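Aggregative adherence fimbrial subunit AggA (Escherichia coli O104:H4 str. C227-11, PDB 4PH8) is the major subunit of type I aggregative adherence fimbriae, which probably bind fibronectin and help the bacterium adhere to its host. Local coordinates at residues C14-T19 / L130-D135; V53-T58 / A95-K100. One frame throughout, in Å; residues are numbered along the deposited sequence.

Contact 1 (C14-T19 / L130-D135); sequences CPVTIT and LHAAVD
Val134 of strand 124-138 pushes its CG1 methyl against the backbone of Cys14 and Pro15, where the chain runs up to strand 17-20. The two segments are not hydrogen-bonded to each other. They meet by apolar packing of side chains on side chains and on backbone, across the interior of the immunoglobulin-like beta sandwich of a fimbrial subunit. CG1 lies 3.5 Å from Pro15 O and 3.8 Å from Cys14 CB. Val16 comes next, and its CB also rests on this methyl. Its CG2 reaches over the peptide between Ala132 and Ala133, 3.7 Å from Ala133 N. CG2 is the branch anti to the Val16 backbone N, and this turns it toward Ala132. The Ala132 CB meets both Val16 CG2 and Ile18 CD1.

Further out, both segments are bonded to other strands. Backbone bonds from Thr17 to Thr41 and from Thr19 to Lys39 hold the first segment to strand 34-41. Ala132 pairs with Thr147 of strand 141-155. Cys14 is tied to Cys46 by a disulfide, and Pro15 O accepts a hydrogen bond from Thr42 OG1. With chi1 at 175° and chi2 also near trans, Ile18 extends its CD1 to 3.9 Å from Ala132 CB.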
# COMPACT_ATOMS: atom_id res chain seq x y z
N CYS A 14 -5.73 -5.98 -16.87
CA CYS A 14 -5.30 -4.68 -16.39
C CYS A 14 -3.98 -4.81 -15.67
O CYS A 14 -3.79 -5.73 -14.90
CB CYS A 14 -6.36 -4.12 -15.45
SG CYS A 14 -7.89 -3.86 -16.34
N PRO A 15 -3.06 -3.89 -15.93
CA PRO A 15 -1.85 -3.88 -15.11
C PRO A 15 -2.15 -3.35 -13.72
O PRO A 15 -3.09 -2.57 -13.54
CB PRO A 15 -0.94 -2.89 -15.82
CG PRO A 15 -1.84 -2.03 -16.61
CD PRO A 15 -3.07 -2.81 -16.94
N VAL A 16 -1.35 -3.79 -12.75
CA VAL A 16 -1.37 -3.18 -11.42
C VAL A 16 -0.01 -2.53 -11.22
O VAL A 16 1.01 -3.20 -11.19
CB VAL A 16 -1.76 -4.17 -10.30
CG1 VAL A 16 -1.05 -5.49 -10.41
CG2 VAL A 16 -1.56 -3.54 -8.92
N THR A 17 -0.02 -1.22 -11.15
CA THR A 17 1.17 -0.40 -11.19
C THR A 17 1.31 0.28 -9.84
O THR A 17 0.55 1.18 -9.52
CB THR A 17 1.05 0.64 -12.32
OG1 THR A 17 0.72 -0.03 -13.56
CG2 THR A 17 2.34 1.41 -12.50
N ILE A 18 2.25 -0.21 -9.05
CA ILE A 18 2.52 0.34 -7.71
C ILE A 18 3.89 0.98 -7.66
O ILE A 18 4.86 0.44 -8.20
CB ILE A 18 2.37 -0.73 -6.58
CG1 ILE A 18 2.76 -0.17 -5.20
CG2 ILE A 18 3.20 -1.97 -6.86
CD1 ILE A 18 2.30 -1.02 -4.04
N THR A 19 3.96 2.14 -7.03
CA THR A 19 5.24 2.69 -6.61
C THR A 19 5.19 2.96 -5.12
O THR A 19 4.11 3.14 -4.52
CB THR A 19 5.58 3.99 -7.36
OG1 THR A 19 4.62 5.00 -7.03
CG2 THR A 19 5.58 3.77 -8.87
N LEU A 130 4.05 -4.52 0.92
CA LEU A 130 2.74 -4.06 0.53
C LEU A 130 2.25 -4.86 -0.65
O LEU A 130 3.01 -5.24 -1.54
CB LEU A 130 2.77 -2.58 0.19
CG LEU A 130 3.07 -1.63 1.34
CD1 LEU A 130 2.97 -0.22 0.82
CD2 LEU A 130 2.15 -1.83 2.53
N HIS A 131 0.95 -5.13 -0.63
CA HIS A 131 0.31 -5.83 -1.71
C HIS A 131 -0.59 -4.84 -2.42
O HIS A 131 -1.21 -4.00 -1.77
CB HIS A 131 -0.56 -6.95 -1.16
CG HIS A 131 0.21 -8.09 -0.59
ND1 HIS A 131 0.54 -9.20 -1.34
CD2 HIS A 131 0.69 -8.31 0.65
CE1 HIS A 131 1.18 -10.06 -0.57
NE2 HIS A 131 1.30 -9.53 0.63
N ALA A 132 -0.69 -4.98 -3.73
CA ALA A 132 -1.60 -4.16 -4.51
C ALA A 132 -2.31 -5.02 -5.53
O ALA A 132 -1.79 -6.05 -5.97
CB ALA A 132 -0.86 -3.03 -5.20
N ALA A 133 -3.50 -4.61 -5.91
CA ALA A 133 -4.23 -5.34 -6.93
C ALA A 133 -5.13 -4.43 -7.73
O ALA A 133 -5.37 -3.28 -7.35
CB ALA A 133 -5.05 -6.49 -6.32
N VAL A 134 -5.61 -4.98 -8.85
CA VAL A 134 -6.61 -4.33 -9.67
C VAL A 134 -7.66 -5.36 -10.03
O VAL A 134 -7.32 -6.48 -10.45
CB VAL A 134 -6.02 -3.70 -10.96
CG1 VAL A 134 -5.33 -4.72 -11.86
CG2 VAL A 134 -7.09 -2.95 -11.74
N ASP A 135 -8.93 -4.98 -9.84
CA ASP A 135 -10.11 -5.79 -10.16
C ASP A 135 -10.74 -5.22 -11.42
O ASP A 135 -10.91 -4.00 -11.55
CB ASP A 135 -11.20 -5.70 -9.08
CG ASP A 135 -10.85 -6.40 -7.81
OD1 ASP A 135 -9.88 -7.18 -7.80
OD2 ASP A 135 -11.56 -6.17 -6.80

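Contact 2 (V53-T58 / A95-K100); sequences VWLWGT and AKIYKK
Trp54 and Tyr98 are a non-hydrogen-bonded pair whose side chains lie side by side on one face of the sheet. This face is partly exposed, yet it holds the close side-chain packing. Tyr98 CB sits over one face of the indole, 3.5 Å from the centroid of the six-membered ring and only 7° off its normal. This is a CH-pi contact. The Tyr98 ring goes on past the indole rim, its plane inclined at 46° to that of the six-membered ring. Lys96 approaches the same indole near its plane, with CG 3.6 Å from Trp54 CE3.

The backbones carry regular antiparallel pairing between strands 52-68 and 97-100, part of the beta-sandwich framework of the subunit. Val53 with Lys99 and Leu55 with Ile97 are the hydrogen-bonded pairs, each with two N-H...O bonds. Ile97 N gives its bond to Leu55 O at 2.9 Å. The carbonyl oxygens of Val53 and Ile97 also take CA-H...O contacts from Tyr98 and Trp54. Across the buried face the side chains of the two segments lie farther apart, with Leu55 CB 4.2 Å from Ile97 CD1. They pack instead on Leu108 and Ala110 of strand 108-114. The Lys99 chain is fully extended, and its NZ makes a salt bridge to Asp83 and hydrogen bonds to Asn105 OD1 and Phe107 O.

The Lys96 chain, after passing the Trp54 edge, bends at chi3 (-76°), which brings its end over the Trp56 ring. CE lies 3.7 Å from Trp56 CG. NZ stands 4.5 Å from the centroid of the five-membered ring, almost on the normal, in a cation-pi contact. Trp56 is also stacked with His131 of the adjoining strand, and Trp54 NE1 makes a weak hydrogen bond to Asp135 OD2.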
# COMPACT_ATOMS: atom_id res chain seq x y z
N VAL A 53 -8.77 -0.46 -7.74
CA VAL A 53 -7.46 -0.84 -7.26
C VAL A 53 -7.48 -1.00 -5.76
O VAL A 53 -8.34 -0.46 -5.07
CB VAL A 53 -6.36 0.13 -7.71
CG1 VAL A 53 -6.15 0.04 -9.21
CG2 VAL A 53 -6.64 1.57 -7.29
N TRP A 54 -6.52 -1.78 -5.27
CA TRP A 54 -6.44 -2.19 -3.89
C TRP A 54 -5.02 -2.07 -3.39
O TRP A 54 -4.07 -2.21 -4.17
CB TRP A 54 -6.85 -3.65 -3.73
CG TRP A 54 -8.24 -3.95 -4.11
CD1 TRP A 54 -8.73 -4.14 -5.37
CD2 TRP A 54 -9.35 -4.13 -3.22
NE1 TRP A 54 -10.08 -4.42 -5.32
CE2 TRP A 54 -10.48 -4.42 -4.01
CE3 TRP A 54 -9.49 -4.07 -1.83
CZ2 TRP A 54 -11.74 -4.64 -3.46
CZ3 TRP A 54 -10.74 -4.29 -1.28
CH2 TRP A 54 -11.85 -4.57 -2.10
N LEU A 55 -4.91 -1.85 -2.09
CA LEU A 55 -3.67 -1.80 -1.39
C LEU A 55 -3.88 -2.40 -0.01
O LEU A 55 -4.89 -2.11 0.64
CB LEU A 55 -3.24 -0.35 -1.28
CG LEU A 55 -1.86 0.07 -0.88
CD1 LEU A 55 -0.78 -0.62 -1.69
CD2 LEU A 55 -1.76 1.58 -1.06
N TRP A 56 -2.95 -3.23 0.43
CA TRP A 56 -3.05 -3.82 1.76
C TRP A 56 -1.70 -4.28 2.26
O TRP A 56 -0.79 -4.51 1.49
CB TRP A 56 -4.09 -4.96 1.82
CG TRP A 56 -3.77 -6.25 1.09
CD1 TRP A 56 -3.29 -7.41 1.64
CD2 TRP A 56 -3.97 -6.53 -0.31
NE1 TRP A 56 -3.15 -8.38 0.67
CE2 TRP A 56 -3.57 -7.87 -0.53
CE3 TRP A 56 -4.43 -5.79 -1.40
CZ2 TRP A 56 -3.62 -8.47 -1.79
CZ3 TRP A 56 -4.48 -6.39 -2.65
CH2 TRP A 56 -4.07 -7.72 -2.83
N GLY A 57 -1.62 -4.42 3.58
CA GLY A 57 -0.43 -4.89 4.26
C GLY A 57 -0.61 -6.32 4.76
O GLY A 57 -1.62 -6.97 4.48
N THR A 58 0.39 -6.78 5.51
CA THR A 58 0.46 -8.17 5.95
C THR A 58 0.09 -8.36 7.42
O THR A 58 0.11 -9.48 7.91
CB THR A 58 1.90 -8.70 5.75
OG1 THR A 58 2.81 -7.86 6.45
CG2 THR A 58 2.26 -8.70 4.26
N ALA A 95 -8.33 -2.59 7.47
CA ALA A 95 -7.46 -1.56 6.88
C ALA A 95 -7.18 -1.77 5.39
O ALA A 95 -6.50 -0.95 4.78
CB ALA A 95 -6.16 -1.44 7.64
N LYS A 96 -7.68 -2.85 4.79
CA LYS A 96 -7.53 -3.03 3.35
C LYS A 96 -8.20 -1.86 2.62
O LYS A 96 -9.27 -1.41 3.01
CB LYS A 96 -8.10 -4.38 2.90
CG LYS A 96 -8.05 -4.63 1.41
CD LYS A 96 -8.46 -6.05 1.07
CE LYS A 96 -7.37 -7.05 1.38
NZ LYS A 96 -7.87 -8.44 1.19
N ILE A 97 -7.54 -1.34 1.59
CA ILE A 97 -7.98 -0.13 0.92
C ILE A 97 -8.37 -0.43 -0.50
O ILE A 97 -7.68 -1.19 -1.17
CB ILE A 97 -6.80 0.87 0.86
CG1 ILE A 97 -6.20 1.06 2.26
CG2 ILE A 97 -7.24 2.18 0.22
CD1 ILE A 97 -4.74 1.48 2.22
N TYR A 98 -9.44 0.20 -0.98
CA TYR A 98 -9.78 0.14 -2.39
C TYR A 98 -10.15 1.50 -2.91
O TYR A 98 -10.44 2.43 -2.14
CB TYR A 98 -10.93 -0.85 -2.65
CG TYR A 98 -12.22 -0.46 -1.97
CD1 TYR A 98 -12.48 -0.88 -0.67
CD2 TYR A 98 -13.17 0.32 -2.61
CE1 TYR A 98 -13.65 -0.52 -0.03
CE2 TYR A 98 -14.34 0.69 -1.98
CZ TYR A 98 -14.58 0.26 -0.69
OH TYR A 98 -15.74 0.62 -0.06
N LYS A 99 -10.15 1.62 -4.22
CA LYS A 99 -10.60 2.83 -4.89
C LYS A 99 -11.02 2.52 -6.30
O LYS A 99 -10.26 1.92 -7.04
CB LYS A 99 -9.49 3.86 -4.92
CG LYS A 99 -9.91 5.19 -5.51
CD LYS A 99 -8.78 6.21 -5.33
CE LYS A 99 -9.12 7.57 -5.91
NZ LYS A 99 -8.11 8.61 -5.57
N LYS A 100 -12.23 2.96 -6.66
CA LYS A 100 -12.69 2.92 -8.03
C LYS A 100 -12.09 4.13 -8.73
O LYS A 100 -12.42 5.27 -8.43
CB LYS A 100 -14.23 2.93 -8.07
CG LYS A 100 -14.87 3.28 -9.40
CD LYS A 100 -14.57 2.25 -10.48
CE LYS A 100 -15.73 2.13 -11.46
NZ LYS A 100 -16.68 1.05 -11.08

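Overall arrangement
From the N terminus the chain first passes 14-19, the early half of contact 1. It then runs through strand 34-41 and the short helix 44-49 to 53-58. Contact 2 closes a loop of 36 residues when 95-100 returns beside that segment. The chain goes on through strand 108-114 to 130-135, where contact 1 closes the longer loop of 110 residues. Contact 2 is thus nested inside contact 1. Strand 52-68 lies between strands 97-100 and 124-138, so the two contacts adjoin, with centres about 9 Å apart. Contact 2 pairs neighbours within a sheet, while contact 1 packs the N-terminal segment, paired with strand 34-41, against strand 124-138, across the sandwich.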